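PDB 3PSH: molybdate-binding protein MolA from Haemophilus influenzae, which binds molybdate and tungstate in the periplasm, but not sulfate or phosphate, and serves the low-affinity molybdate importer MolBCA as its solute-binding protein. Local coordinates for residues E132-A135 against Y136-L140; L307-M310 against V311-Y315; M98-Q101 against I102-N106; V119-K122 against G123-N126. All blocks are in the same frame, centred on the assembly; numbering follows the deposited sequence.

Interaction 1 of 4, residues E132-A135 against Y136-L140; sequences EDKA and YNDGL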
ATOM      1  N   GLU A 132       5.144   3.196  14.823  1.00 14.26           N
ATOM      2  CA  GLU A 132       4.734   2.932  13.415  1.00 14.20           C
ATOM      3  C   GLU A 132       3.210   2.988  13.197  1.00 13.30           C
ATOM      4  O   GLU A 132       2.718   3.513  12.178  1.00 14.12           O
ATOM      5  CB  GLU A 132       5.417   1.649  12.945  1.00 12.47           C
ATOM      6  CG  GLU A 132       4.839   0.356  13.683  1.00 15.56           C
ATOM      7  CD  GLU A 132       5.208  -0.965  13.027  1.00 18.89           C
ATOM      8  OE1 GLU A 132       6.094  -1.010  12.161  1.00 23.66           O
ATOM      9  OE2 GLU A 132       4.478  -1.963  13.423  1.00 18.35           O
ATOM     10  N   ASP A 133       2.450   2.584  14.233  1.00 13.12           N
ATOM     11  CA  ASP A 133       1.032   2.710  14.115  1.00 12.40           C
ATOM     12  C   ASP A 133       0.543   4.188  13.903  1.00 11.53           C
ATOM     13  O   ASP A 133      -0.238   4.484  12.961  1.00 12.73           O
ATOM     14  CB  ASP A 133       0.334   1.966  15.313  1.00 13.35           C
ATOM     15  CG  ASP A 133      -1.196   1.779  15.103  1.00 18.09           C
ATOM     16  OD1 ASP A 133      -1.676   1.381  13.956  1.00 14.62           O
ATOM     17  OD2 ASP A 133      -1.966   1.965  16.047  1.00 17.09           O
ATOM     18  N   LYS A 134       1.098   5.079  14.723  1.00 13.95           N
ATOM     19  CA  LYS A 134       0.750   6.477  14.645  1.00 13.91           C
ATOM     20  C   LYS A 134       1.301   7.082  13.276  1.00 13.65           C
ATOM     21  O   LYS A 134       0.610   7.821  12.596  1.00 15.04           O
ATOM     22  CB  LYS A 134       1.361   7.268  15.859  1.00 15.81           C
ATOM     23  CG  LYS A 134       0.945   8.784  15.774  1.00 17.01           C
ATOM     24  CD  LYS A 134       1.447   9.434  17.155  1.00 24.25           C
ATOM     25  CE  LYS A 134       1.451  10.935  17.188  1.00 29.67           C
ATOM     26  NZ  LYS A 134       0.122  11.362  16.786  1.00 27.99           N
ATOM     27  N   ALA A 135       2.496   6.730  12.954  1.00 13.39           N
ATOM     28  CA  ALA A 135       3.177   7.292  11.817  1.00 14.90           C
ATOM     29  C   ALA A 135       2.392   6.913  10.585  1.00 15.25           C
ATOM     30  O   ALA A 135       2.227   7.755   9.689  1.00 13.56           O
ATOM     31  CB  ALA A 135       4.623   6.739  11.744  1.00 14.08           C
ATOM     32  N   TYR A 136       2.028   5.637  10.457  1.00 14.37           N
ATOM     33  CA  TYR A 136       1.216   5.239   9.275  1.00 11.95           C
ATOM     34  C   TYR A 136      -0.239   5.715   9.274  1.00 12.12           C
ATOM     35  O   TYR A 136      -0.873   6.056   8.217  1.00 13.50           O
ATOM     36  CB  TYR A 136       1.314   3.701   8.962  1.00 12.26           C
ATOM     37  CG  TYR A 136       2.733   3.328   8.438  1.00 11.78           C
ATOM     38  CD1 TYR A 136       3.161   3.882   7.189  1.00 12.17           C
ATOM     39  CD2 TYR A 136       3.601   2.411   9.106  1.00 12.58           C
ATOM     40  CE1 TYR A 136       4.442   3.522   6.670  1.00 14.50           C
ATOM     41  CE2 TYR A 136       4.861   2.064   8.559  1.00 13.60           C
ATOM     42  CZ  TYR A 136       5.234   2.629   7.332  1.00 17.30           C
ATOM     43  OH  TYR A 136       6.460   2.363   6.818  1.00 16.50           O
ATOM     44  N   ASN A 137      -0.870   5.728  10.466  1.00 12.10           N
ATOM     45  CA  ASN A 137      -2.197   6.300  10.539  1.00 13.48           C
ATOM     46  C   ASN A 137      -2.233   7.797  10.102  1.00 12.33           C
ATOM     47  O   ASN A 137      -2.996   8.229   9.242  1.00 12.59           O
ATOM     48  CB  ASN A 137      -2.722   6.199  11.951  1.00 13.56           C
ATOM     49  CG  ASN A 137      -3.069   4.730  12.319  1.00 15.37           C
ATOM     50  OD1 ASN A 137      -3.206   3.910  11.410  1.00 14.95           O
ATOM     51  ND2 ASN A 137      -3.222   4.429  13.621  1.00 19.49           N
ATOM     52  N   ASP A 138      -1.382   8.565  10.772  1.00 14.11           N
ATOM     53  CA  ASP A 138      -1.354   9.996  10.483  1.00 15.08           C
ATOM     54  C   ASP A 138      -0.802  10.259   9.071  1.00 16.61           C
ATOM     55  O   ASP A 138      -1.211  11.172   8.407  1.00 13.59           O
ATOM     56  CB  ASP A 138      -0.435  10.669  11.479  1.00 14.98           C
ATOM     57  CG  ASP A 138      -1.047  10.780  12.910  1.00 18.14           C
ATOM     58  OD1 ASP A 138      -2.256  10.446  13.040  1.00 18.56           O
ATOM     59  OD2 ASP A 138      -0.278  11.201  13.825  1.00 17.13           O
ATOM     60  N   GLY A 139       0.021   9.365   8.587  1.00 13.74           N
ATOM     61  CA  GLY A 139       0.736   9.586   7.287  1.00 14.71           C
ATOM     62  C   GLY A 139      -0.223   9.270   6.136  1.00 13.24           C
ATOM     63  O   GLY A 139      -0.158   9.973   5.080  1.00 14.96           O
ATOM     64  N   LEU A 140      -1.153   8.298   6.335  1.00 12.69           N
ATOM     65  CA  LEU A 140      -2.090   7.934   5.309  1.00 13.43           C
ATOM     66  C   LEU A 140      -3.051   9.074   5.214  1.00 14.02           C
ATOM     67  O   LEU A 140      -3.316   9.576   4.135  1.00 13.92           O
ATOM     68  CB  LEU A 140      -2.850   6.641   5.731  1.00 11.82           C
ATOM     69  CG  LEU A 140      -3.928   6.256   4.719  1.00 12.98           C
ATOM     70  CD1 LEU A 140      -3.456   6.043   3.315  1.00 10.87           C
ATOM     71  CD2 LEU A 140      -4.489   4.907   5.247  1.00 10.05           C
TER
HETATM   72  O   HOH W   1      -1.814   1.453  11.071  1.00 16.10           O
HETATM   73  O   HOH W   2      -4.576   2.187  15.818  1.00 24.82           O

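Interaction 2 of 4, residues L307-M310 against V311-Y315; sequences LDKM and VNDYY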
ATOM      1  N   LEU A 307     -19.159  -8.431   5.152  1.00 17.83           N
ATOM      2  CA  LEU A 307     -17.988  -7.836   4.415  1.00 18.47           C
ATOM      3  C   LEU A 307     -18.296  -7.647   2.914  1.00 18.88           C
ATOM      4  O   LEU A 307     -17.801  -6.707   2.263  1.00 18.04           O
ATOM      5  CB  LEU A 307     -16.743  -8.737   4.628  1.00 19.70           C
ATOM      6  CG  LEU A 307     -15.483  -8.195   3.920  1.00 19.61           C
ATOM      7  CD1 LEU A 307     -15.190  -6.808   4.378  1.00 20.56           C
ATOM      8  CD2 LEU A 307     -14.314  -8.997   4.203  1.00 24.21           C
ATOM      9  N   ASP A 308     -19.082  -8.540   2.323  1.00 19.33           N
ATOM     10  CA  ASP A 308     -19.380  -8.412   0.873  1.00 21.48           C
ATOM     11  C   ASP A 308     -19.987  -7.050   0.608  1.00 18.39           C
ATOM     12  O   ASP A 308     -19.696  -6.383  -0.446  1.00 19.57           O
ATOM     13  CB  ASP A 308     -20.379  -9.506   0.415  1.00 20.92           C
ATOM     14  CG  ASP A 308     -19.733 -10.854   0.301  1.00 28.44           C
ATOM     15  OD1 ASP A 308     -18.481 -10.948   0.224  1.00 25.36           O
ATOM     16  OD2 ASP A 308     -20.483 -11.855   0.383  1.00 31.43           O
ATOM     17  N   LYS A 309     -20.898  -6.610   1.488  1.00 18.60           N
ATOM     18  CA  LYS A 309     -21.624  -5.309   1.302  1.00 21.07           C
ATOM     19  C   LYS A 309     -20.659  -4.168   1.573  1.00 20.54           C
ATOM     20  O   LYS A 309     -20.713  -3.083   0.932  1.00 21.59           O
ATOM     21  CB  LYS A 309     -22.867  -5.230   2.228  1.00 21.76           C
ATOM     22  CG  LYS A 309     -23.637  -3.925   2.330  1.00 26.42           C
ATOM     23  CD  LYS A 309     -25.037  -4.156   3.020  1.00 31.12           C
ATOM     24  CE  LYS A 309     -25.876  -2.842   3.099  1.00 37.06           C
ATOM     25  NZ  LYS A 309     -25.050  -1.662   3.543  1.00 36.72           N
ATOM     26  N   MET A 310     -19.800  -4.380   2.579  1.00 21.00           N
ATOM     27  CA  MET A 310     -18.878  -3.330   2.947  1.00 19.70           C
ATOM     28  C   MET A 310     -18.030  -3.109   1.685  1.00 18.64           C
ATOM     29  O   MET A 310     -17.744  -1.943   1.296  1.00 18.28           O
ATOM     30  CB  MET A 310     -18.013  -3.728   4.139  1.00 18.48           C
ATOM     31  CG  MET A 310     -18.682  -3.430   5.448  1.00 24.64           C
ATOM     32  SD  MET A 310     -17.439  -4.019   6.702  1.00 29.00           S
ATOM     33  CE  MET A 310     -18.386  -3.582   8.207  1.00 35.91           C
ATOM     34  N   VAL A 311     -17.590  -4.203   1.065  1.00 17.78           N
ATOM     35  CA  VAL A 311     -16.672  -4.098  -0.105  1.00 17.94           C
ATOM     36  C   VAL A 311     -17.352  -3.486  -1.323  1.00 19.31           C
ATOM     37  O   VAL A 311     -16.785  -2.579  -2.023  1.00 17.21           O
ATOM     38  CB  VAL A 311     -16.106  -5.498  -0.464  1.00 16.91           C
ATOM     39  CG1 VAL A 311     -15.342  -5.430  -1.845  1.00 17.25           C
ATOM     40  CG2 VAL A 311     -15.204  -6.084   0.616  1.00 18.01           C
ATOM     41  N   ASN A 312     -18.589  -3.930  -1.539  1.00 19.02           N
ATOM     42  CA  ASN A 312     -19.381  -3.347  -2.636  1.00 21.41           C
ATOM     43  C   ASN A 312     -19.603  -1.832  -2.502  1.00 21.19           C
ATOM     44  O   ASN A 312     -19.352  -1.085  -3.496  1.00 20.35           O
ATOM     45  CB  ASN A 312     -20.745  -3.981  -2.781  1.00 23.99           C
ATOM     46  CG  ASN A 312     -21.480  -3.432  -4.018  1.00 30.15           C
ATOM     47  OD1 ASN A 312     -20.990  -3.616  -5.154  1.00 35.78           O
ATOM     48  ND2 ASN A 312     -22.608  -2.713  -3.809  1.00 31.94           N
ATOM     49  N   ASP A 313     -20.025  -1.384  -1.310  1.00 19.08           N
ATOM     50  CA  ASP A 313     -20.322   0.022  -1.067  1.00 18.57           C
ATOM     51  C   ASP A 313     -19.023   0.893  -1.332  1.00 16.54           C
ATOM     52  O   ASP A 313     -19.062   1.974  -1.921  1.00 18.66           O
ATOM     53  CB  ASP A 313     -20.776   0.260   0.392  1.00 20.23           C
ATOM     54  CG  ASP A 313     -22.173  -0.301   0.672  1.00 20.76           C
ATOM     55  OD1 ASP A 313     -22.880  -0.548  -0.326  1.00 26.02           O
ATOM     56  OD2 ASP A 313     -22.439  -0.549   1.896  1.00 22.55           O
ATOM     57  N   TYR A 314     -17.893   0.341  -0.860  1.00 16.02           N
ATOM     58  CA  TYR A 314     -16.599   0.981  -0.972  1.00 15.85           C
ATOM     59  C   TYR A 314     -16.173   1.043  -2.461  1.00 15.08           C
ATOM     60  O   TYR A 314     -15.716   2.146  -2.931  1.00 15.03           O
ATOM     61  CB  TYR A 314     -15.530   0.203  -0.144  1.00 13.97           C
ATOM     62  CG  TYR A 314     -14.118   0.921  -0.057  1.00 12.30           C
ATOM     63  CD1 TYR A 314     -13.751   1.546   1.088  1.00 10.99           C
ATOM     64  CD2 TYR A 314     -13.326   1.013  -1.177  1.00 15.10           C
ATOM     65  CE1 TYR A 314     -12.471   2.256   1.175  1.00 15.48           C
ATOM     66  CE2 TYR A 314     -12.075   1.595  -1.137  1.00 12.42           C
ATOM     67  CZ  TYR A 314     -11.648   2.283   0.049  1.00 13.39           C
ATOM     68  OH  TYR A 314     -10.425   2.982   0.113  1.00 15.86           O
ATOM     69  N   TYR A 315     -16.291  -0.069  -3.166  1.00 16.20           N
ATOM     70  CA  TYR A 315     -15.886  -0.129  -4.580  1.00 15.96           C
ATOM     71  C   TYR A 315     -16.801   0.795  -5.390  1.00 17.81           C
ATOM     72  O   TYR A 315     -16.286   1.531  -6.217  1.00 16.84           O
ATOM     73  CB  TYR A 315     -15.840  -1.536  -5.154  1.00 16.94           C
ATOM     74  CG  TYR A 315     -14.499  -2.184  -5.002  1.00 16.10           C
ATOM     75  CD1 TYR A 315     -13.917  -2.436  -3.742  1.00 15.56           C
ATOM     76  CD2 TYR A 315     -13.745  -2.560  -6.133  1.00 16.04           C
ATOM     77  CE1 TYR A 315     -12.610  -3.076  -3.678  1.00 15.44           C
ATOM     78  CE2 TYR A 315     -12.508  -3.242  -6.074  1.00 13.84           C
ATOM     79  CZ  TYR A 315     -11.918  -3.473  -4.785  1.00 14.29           C
ATOM     80  OH  TYR A 315     -10.665  -4.070  -4.797  1.00 13.99           O
TER

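Interaction 3 of 4, residues M98-Q101 against I102-N106; sequences MIKQ and ISDVN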
ATOM      1  N   MET A  98      17.448  11.673  -8.859  1.00 15.19           N
ATOM      2  CA  MET A  98      16.243  11.607  -9.667  1.00 15.81           C
ATOM      3  C   MET A  98      15.411  12.855  -9.397  1.00 16.42           C
ATOM      4  O   MET A  98      14.882  13.458 -10.356  1.00 13.10           O
ATOM      5  CB  MET A  98      15.432  10.344  -9.272  1.00 17.01           C
ATOM      6  CG  MET A  98      14.057  10.344  -9.895  1.00 17.38           C
ATOM      7  SD  MET A  98      13.089   8.912  -9.259  1.00 19.23           S
ATOM      8  CE  MET A  98      11.458   9.212  -9.984  1.00 12.55           C
ATOM      9  N   ILE A  99      15.199  13.199  -8.117  1.00 17.62           N
ATOM     10  CA  ILE A  99      14.452  14.444  -7.789  1.00 15.23           C
ATOM     11  C   ILE A  99      15.184  15.652  -8.449  1.00 16.06           C
ATOM     12  O   ILE A  99      14.528  16.526  -9.041  1.00 17.99           O
ATOM     13  CB  ILE A  99      14.372  14.633  -6.266  1.00 15.34           C
ATOM     14  CG1 ILE A  99      13.404  13.533  -5.809  1.00 15.08           C
ATOM     15  CG2 ILE A  99      13.885  16.050  -5.916  1.00 17.95           C
ATOM     16  CD1 ILE A  99      13.302  13.330  -4.221  1.00 17.94           C
ATOM     17  N   LYS A 100      16.511  15.682  -8.333  1.00 15.38           N
ATOM     18  CA  LYS A 100      17.328  16.770  -8.909  1.00 14.74           C
ATOM     19  C   LYS A 100      17.154  16.811 -10.434  1.00 15.46           C
ATOM     20  O   LYS A 100      17.025  17.910 -10.955  1.00 17.28           O
ATOM     21  CB  LYS A 100      18.814  16.655  -8.532  1.00 16.00           C
ATOM     22  CG  LYS A 100      19.685  17.864  -9.047  1.00 18.73           C
ATOM     23  CD  LYS A 100      21.064  17.739  -8.420  1.00 23.10           C
ATOM     24  CE  LYS A 100      22.089  18.797  -8.921  1.00 27.56           C
ATOM     25  NZ  LYS A 100      22.227  18.786 -10.427  1.00 26.14           N
ATOM     26  N   GLN A 101      17.183  15.656 -11.125  1.00 13.38           N
ATOM     27  CA  GLN A 101      16.873  15.641 -12.627  1.00 12.44           C
ATOM     28  C   GLN A 101      15.571  16.417 -12.929  1.00 15.24           C
ATOM     29  O   GLN A 101      15.524  17.205 -13.834  1.00 16.79           O
ATOM     30  CB  GLN A 101      16.848  14.254 -13.249  1.00 14.45           C
ATOM     31  CG  GLN A 101      18.216  13.640 -13.311  1.00 16.38           C
ATOM     32  CD  GLN A 101      18.212  12.496 -14.246  1.00 18.07           C
ATOM     33  OE1 GLN A 101      18.073  12.724 -15.447  1.00 14.81           O
ATOM     34  NE2 GLN A 101      18.299  11.224 -13.717  1.00 17.86           N
ATOM     35  N   ILE A 102      14.527  16.146 -12.176  1.00 13.13           N
ATOM     36  CA  ILE A 102      13.219  16.759 -12.445  1.00 12.35           C
ATOM     37  C   ILE A 102      13.202  18.258 -12.013  1.00 13.10           C
ATOM     38  O   ILE A 102      12.782  19.074 -12.817  1.00 13.49           O
ATOM     39  CB  ILE A 102      12.111  15.936 -11.704  1.00 11.85           C
ATOM     40  CG1 ILE A 102      12.102  14.432 -12.187  1.00 13.69           C
ATOM     41  CG2 ILE A 102      10.823  16.623 -11.885  1.00 11.68           C
ATOM     42  CD1 ILE A 102      11.256  13.595 -11.241  1.00 16.15           C
ATOM     43  N   SER A 103      13.814  18.601 -10.861  1.00 13.38           N
ATOM     44  CA  SER A 103      13.870  19.991 -10.411  1.00 15.49           C
ATOM     45  C   SER A 103      14.730  20.836 -11.379  1.00 15.29           C
ATOM     46  O   SER A 103      14.467  21.995 -11.531  1.00 14.74           O
ATOM     47  CB  SER A 103      14.512  20.028  -9.072  1.00 19.35           C
ATOM     48  OG  SER A 103      13.641  19.316  -8.197  1.00 24.67           O
ATOM     49  N   ASP A 104      15.747  20.237 -11.951  1.00 13.73           N
ATOM     50  CA  ASP A 104      16.639  20.938 -12.901  1.00 14.90           C
ATOM     51  C   ASP A 104      15.903  21.322 -14.197  1.00 16.59           C
ATOM     52  O   ASP A 104      16.387  22.202 -14.914  1.00 19.04           O
ATOM     53  CB  ASP A 104      17.911  20.142 -13.263  1.00 16.43           C
ATOM     54  CG  ASP A 104      18.953  20.175 -12.192  1.00 17.53           C
ATOM     55  OD1 ASP A 104      18.882  20.925 -11.209  1.00 18.60           O
ATOM     56  OD2 ASP A 104      19.868  19.312 -12.260  1.00 18.39           O
ATOM     57  N   VAL A 105      14.780  20.710 -14.532  1.00 16.84           N
ATOM     58  CA  VAL A 105      14.020  21.106 -15.724  1.00 13.00           C
ATOM     59  C   VAL A 105      12.744  21.836 -15.244  1.00 14.25           C
ATOM     60  O   VAL A 105      11.834  22.009 -16.052  1.00 14.54           O
ATOM     61  CB  VAL A 105      13.814  19.990 -16.803  1.00 14.84           C
ATOM     62  CG1 VAL A 105      15.201  19.603 -17.340  1.00 14.94           C
ATOM     63  CG2 VAL A 105      13.092  18.787 -16.173  1.00 13.60           C
ATOM     64  N   ASN A 106      12.728  22.261 -13.978  1.00 14.18           N
ATOM     65  CA  ASN A 106      11.756  23.236 -13.438  1.00 15.36           C
ATOM     66  C   ASN A 106      10.317  22.606 -13.368  1.00 14.95           C
ATOM     67  O   ASN A 106       9.227  23.235 -13.583  1.00 18.65           O
ATOM     68  CB  ASN A 106      11.641  24.503 -14.351  1.00 14.63           C
ATOM     69  CG  ASN A 106      12.999  25.017 -14.759  1.00 20.06           C
ATOM     70  OD1 ASN A 106      13.944  25.004 -13.942  1.00 20.77           O
ATOM     71  ND2 ASN A 106      13.085  25.540 -15.980  1.00 18.81           N
TER

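Interaction 4 of 4, residues V119-K122 against G123-N126; sequences VGEK and GKLN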
ATOM      1  N   VAL A 119      11.485  12.553  11.373  1.00 27.40           N
ATOM      2  CA  VAL A 119      12.060  13.298  10.239  1.00 29.20           C
ATOM      3  C   VAL A 119      13.288  12.763   9.549  1.00 28.38           C
ATOM      4  O   VAL A 119      13.358  12.816   8.304  1.00 29.56           O
ATOM      5  CB  VAL A 119      12.391  14.752  10.619  1.00 31.71           C
ATOM      6  CG1 VAL A 119      11.388  15.719  10.040  1.00 33.96           C
ATOM      7  CG2 VAL A 119      12.602  14.924  12.183  1.00 31.36           C
ATOM      8  N   GLY A 120      14.284  12.256  10.315  1.00 27.42           N
ATOM      9  CA  GLY A 120      15.481  11.700   9.673  1.00 26.58           C
ATOM     10  C   GLY A 120      15.269  10.460   8.829  1.00 23.49           C
ATOM     11  O   GLY A 120      16.092  10.138   7.991  1.00 27.06           O
ATOM     12  N   GLU A 121      14.118   9.798   9.048  1.00 22.62           N
ATOM     13  CA  GLU A 121      13.720   8.524   8.395  1.00 18.44           C
ATOM     14  C   GLU A 121      12.815   8.707   7.196  1.00 17.62           C
ATOM     15  O   GLU A 121      12.559   7.737   6.490  1.00 17.46           O
ATOM     16  CB  GLU A 121      13.001   7.628   9.455  1.00 19.22           C
ATOM     17  CG  GLU A 121      13.986   7.333  10.588  1.00 20.71           C
ATOM     18  CD  GLU A 121      15.093   6.390  10.098  1.00 25.83           C
ATOM     19  OE1 GLU A 121      14.814   5.238   9.688  1.00 22.22           O
ATOM     20  OE2 GLU A 121      16.305   6.795  10.102  1.00 24.54           O
ATOM     21  N   LYS A 122      12.345   9.934   6.990  1.00 18.57           N
ATOM     22  CA  LYS A 122      11.300  10.224   5.997  1.00 19.43           C
ATOM     23  C   LYS A 122      11.743   9.778   4.573  1.00 18.01           C
ATOM     24  O   LYS A 122      10.891   9.323   3.759  1.00 15.23           O
ATOM     25  CB  LYS A 122      10.890  11.725   6.124  1.00 21.78           C
ATOM     26  CG  LYS A 122       9.511  11.961   6.877  1.00 26.22           C
ATOM     27  CD  LYS A 122       9.222  13.485   7.035  1.00 23.74           C
ATOM     28  CE  LYS A 122       8.310  13.765   8.220  1.00 32.29           C
ATOM     29  NZ  LYS A 122       6.963  14.328   7.860  1.00 30.74           N
ATOM     30  N   GLY A 123      13.042   9.870   4.261  1.00 18.57           N
ATOM     31  CA  GLY A 123      13.577   9.518   2.961  1.00 18.13           C
ATOM     32  C   GLY A 123      14.068   8.103   2.751  1.00 17.70           C
ATOM     33  O   GLY A 123      14.544   7.768   1.696  1.00 18.93           O
ATOM     34  N   LYS A 124      13.878   7.281   3.789  1.00 17.83           N
ATOM     35  CA  LYS A 124      14.526   5.975   3.850  1.00 15.95           C
ATOM     36  C   LYS A 124      13.539   4.903   3.247  1.00 16.78           C
ATOM     37  O   LYS A 124      12.381   4.920   3.563  1.00 17.82           O
ATOM     38  CB  LYS A 124      14.844   5.662   5.299  1.00 18.41           C
ATOM     39  CG  LYS A 124      16.059   6.478   5.797  1.00 22.62           C
ATOM     40  CD  LYS A 124      16.800   5.780   6.890  1.00 27.70           C
ATOM     41  CE  LYS A 124      18.064   6.571   7.317  1.00 30.00           C
ATOM     42  NZ  LYS A 124      18.465   6.275   8.781  1.00 23.80           N
ATOM     43  N   LEU A 125      14.011   3.981   2.409  1.00 16.49           N
ATOM     44  CA  LEU A 125      13.090   2.924   1.875  1.00 15.04           C
ATOM     45  C   LEU A 125      12.501   2.158   3.098  1.00 16.94           C
ATOM     46  O   LEU A 125      11.305   1.827   3.166  1.00 19.14           O
ATOM     47  CB  LEU A 125      13.866   2.007   0.963  1.00 16.79           C
ATOM     48  CG  LEU A 125      13.220   0.675   0.561  1.00 21.42           C
ATOM     49  CD1 LEU A 125      11.832   0.792  -0.243  1.00 24.92           C
ATOM     50  CD2 LEU A 125      14.433  -0.024  -0.201  1.00 25.12           C
ATOM     51  N   ASN A 126      13.404   1.852   4.070  1.00 18.10           N
ATOM     52  CA  ASN A 126      13.041   0.990   5.246  1.00 16.77           C
ATOM     53  C   ASN A 126      13.360   1.707   6.502  1.00 16.48           C
ATOM     54  O   ASN A 126      14.539   1.736   6.963  1.00 18.14           O
ATOM     55  CB  ASN A 126      13.898  -0.328   5.218  1.00 16.96           C
ATOM     56  CG  ASN A 126      13.691  -1.155   3.943  1.00 16.48           C
ATOM     57  OD1 ASN A 126      14.660  -1.480   3.196  1.00 21.18           O
ATOM     58  ND2 ASN A 126      12.448  -1.421   3.617  1.00 14.68           N
TER

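Interaction 1 of 4, residues E132-A135 against Y136-L140
Charge pairing comes first: Lys134 and Asp138, one helical turn apart, are joined by a salt bridge of 3.0 Å from Lys134 NZ to Asp138 OD2. The lysine runs out straight and bends only at its last torsion (chi4 53°), which brings the ammonium to the syn lone pair of OD2, while Lys134 CG lies against the same oxygen.

The polar pair Asp133 and Asn137 is bridged by water. Their carboxylate and amide planes stand 72° apart, and water 1 donates to Asp133 OD1 at 2.9 Å and to Asn137 OD1 at 2.8 Å. Each side chain has a firmer partner beyond the helix: His208 for Asp133 OD1, Arg168 for Asn137 OD1.

Backbone bonds tie the turns, from Tyr136 N to Glu132 O (2.8 Å) through Asp138 N to Lys134 O; the last, Gly139 N to Ala135 O, is weak and bent.

On the buried side Tyr136 CD2 comes obliquely to 3.4 Å from Glu132 O, the ring packs on Leu204 of helix 201-208, and OH bonds to Gly199 O. These first turns of helix 132-151 set an i to i+4 ion pair toward solvent, Asp133 and Asn137 on a flank, and the Tyr136 side chain about 8 Å from the bound molybdate.

Interaction 2 of 4, residues L307-M310 against V311-Y315
Two first torsions bring Lys309 and Asp313 together. Lys309 leaves the helix with CG opposite its own backbone N (chi1 172°), stays extended, and folds back only at its final bond. Asp313 instead places CG opposite its carbonyl carbon (chi1 -71°), leaning back over the preceding turn. The two ends meet with Lys309 NZ 3.3 Å from Asp313 OD2, a salt bridge whose hydrogen bond is weak. Asp313 OD2 also sits 3.2 Å from Lys309 O, two acceptors side by side, a closeness the ammonium probably offsets. Both residues are exposed, and solvent probably screens much of the attraction.

Nearly on the other side of the helix the contact is apolar. Leu307 CD1 reaches Val311 CG2 at 3.8 Å, and the same methyl of Val311 lies over Leu307 O. The pair faces inward: Trp292 of helix 283-297 packs on Leu307, and Tyr274 touches both.

Beneath these side chains four backbone bonds run from each residue to the one four back, between Val311 N and Leu307 O (2.8 Å) and onward to Tyr314 N and Met310 O (3.1 Å). The Tyr314 ring leads away, packs between helices 283-297 and 154-165, and bonds through its OH to Gln34 OE1 of helix 26-34.

Such a division is that of an amphipathic alpha helix: helix 307-319, the last of the chain, lays its apolar side on the protein and keeps its i to i+4 ion pair on the outside, away from the molybdate site.

Interaction 3 of 4, residues M98-Q101 against I102-N106
Lys100 reaches along the helix surface to Asp104, and its chain can be followed atom by atom. CB points away from the following residues. CG, opposite the backbone N (chi1 -176°), comes back to 3.5 Å from Asp104 OD2 and also lies near OD1, an aliphatic carbon resting against the carboxylate. CD carries the extended chain outward, and CE stays 4.0 Å from Asp104 OD2. The bend at the last torsion (chi4 -55°) then turns NZ toward Asp104, to a salt bridge of 3.0 Å with Asp104 OD2, taken on the syn lone pair of that oxygen. Both residues are exposed, so the charges pair at the surface.

The backbone beneath carries the same spacing, Asp104 N donating to Lys100 O at 2.8 Å. Ile99 O receives Ser103 N at 2.9 Å, and Ser103 OG lies close to that carbonyl too.

On the inner side, the CG1 arm of Ile102 rises over Met98 O, and its CD1 is in loose apolar contact with Met98 CG. Both residues pack against strand 87-91, Met98 on Val90 and Ile102 on Val88, while Val105 meets Ile77 and Leu81 of helix 77-82.

A type I turn from Ser103 to Asn106 follows, closed by Asn106 N to Ser103 O. The whole belongs to the beta-alpha-beta unit of strand 87-91, helix 96-103 and strand 109-112.

Interaction 4 of 4, residues V119-K122 against G123-N126
Glu121 and Lys124 grip each other at both ends of a tight turn, the close-packed part of the contact. Lys124 NZ stands 2.6 Å from Glu121 OE2, a short salt bridge met on the syn side of the carboxylate, 18° out of its plane. The glutamate gets there by curling: chi2 of -70° folds its chain back, whereas Lys124 stays extended beyond CG and lays its CD against both carboxylate oxygens. Below the ion pair, Lys124 N bonds to Glu121 O at 3.0 Å, closing a type I turn; the donor rides above the carbonyl plane, and Lys124 CB sits 3.3 Å from Glu121 O.

The loose side is glycine: Gly123, at the bend, and Gly120, just before the turn, are exposed, and Gly120 O merely faces Lys124 CE at 4.1 Å. Lys122, at the second position of the turn, sends its chain away from the pair to a salt bridge with Asp9.

Other residues of the same loop hold the turn. Arg115 NH2 bonds to both Glu121 O and Lys124 O, and Glu121 OE1 accepts from Thr128 N.

Glu121 is thus shared: one oxygen pairs with an ammonium, the other with a backbone N-H, which should limit the rotation of the carboxylate. Two donors would be expected to favour its ionised form, and the ion pair adds a side-chain bond to the backbone bond closing the turn.

How the interactions relate
Along the chain the contacts follow in series: interaction 3, interaction 4, interaction 1, then interaction 2. None nests within or crosses another, and none closes a long loop, since each joins neighbouring segments. Interaction 3 lies toward the C-terminal end of the helix between strands 87-91 and 109-112; interaction 4 shapes the loop that leaves strand 109-112; interaction 1 starts helix 132-151, to which that loop leads. Centres of interactions 4 and 1 are about 14 Å apart. Interaction 2 lies in the final helix, its centre about 41 Å from that of interaction 3, on the opposite side of the chain's centre.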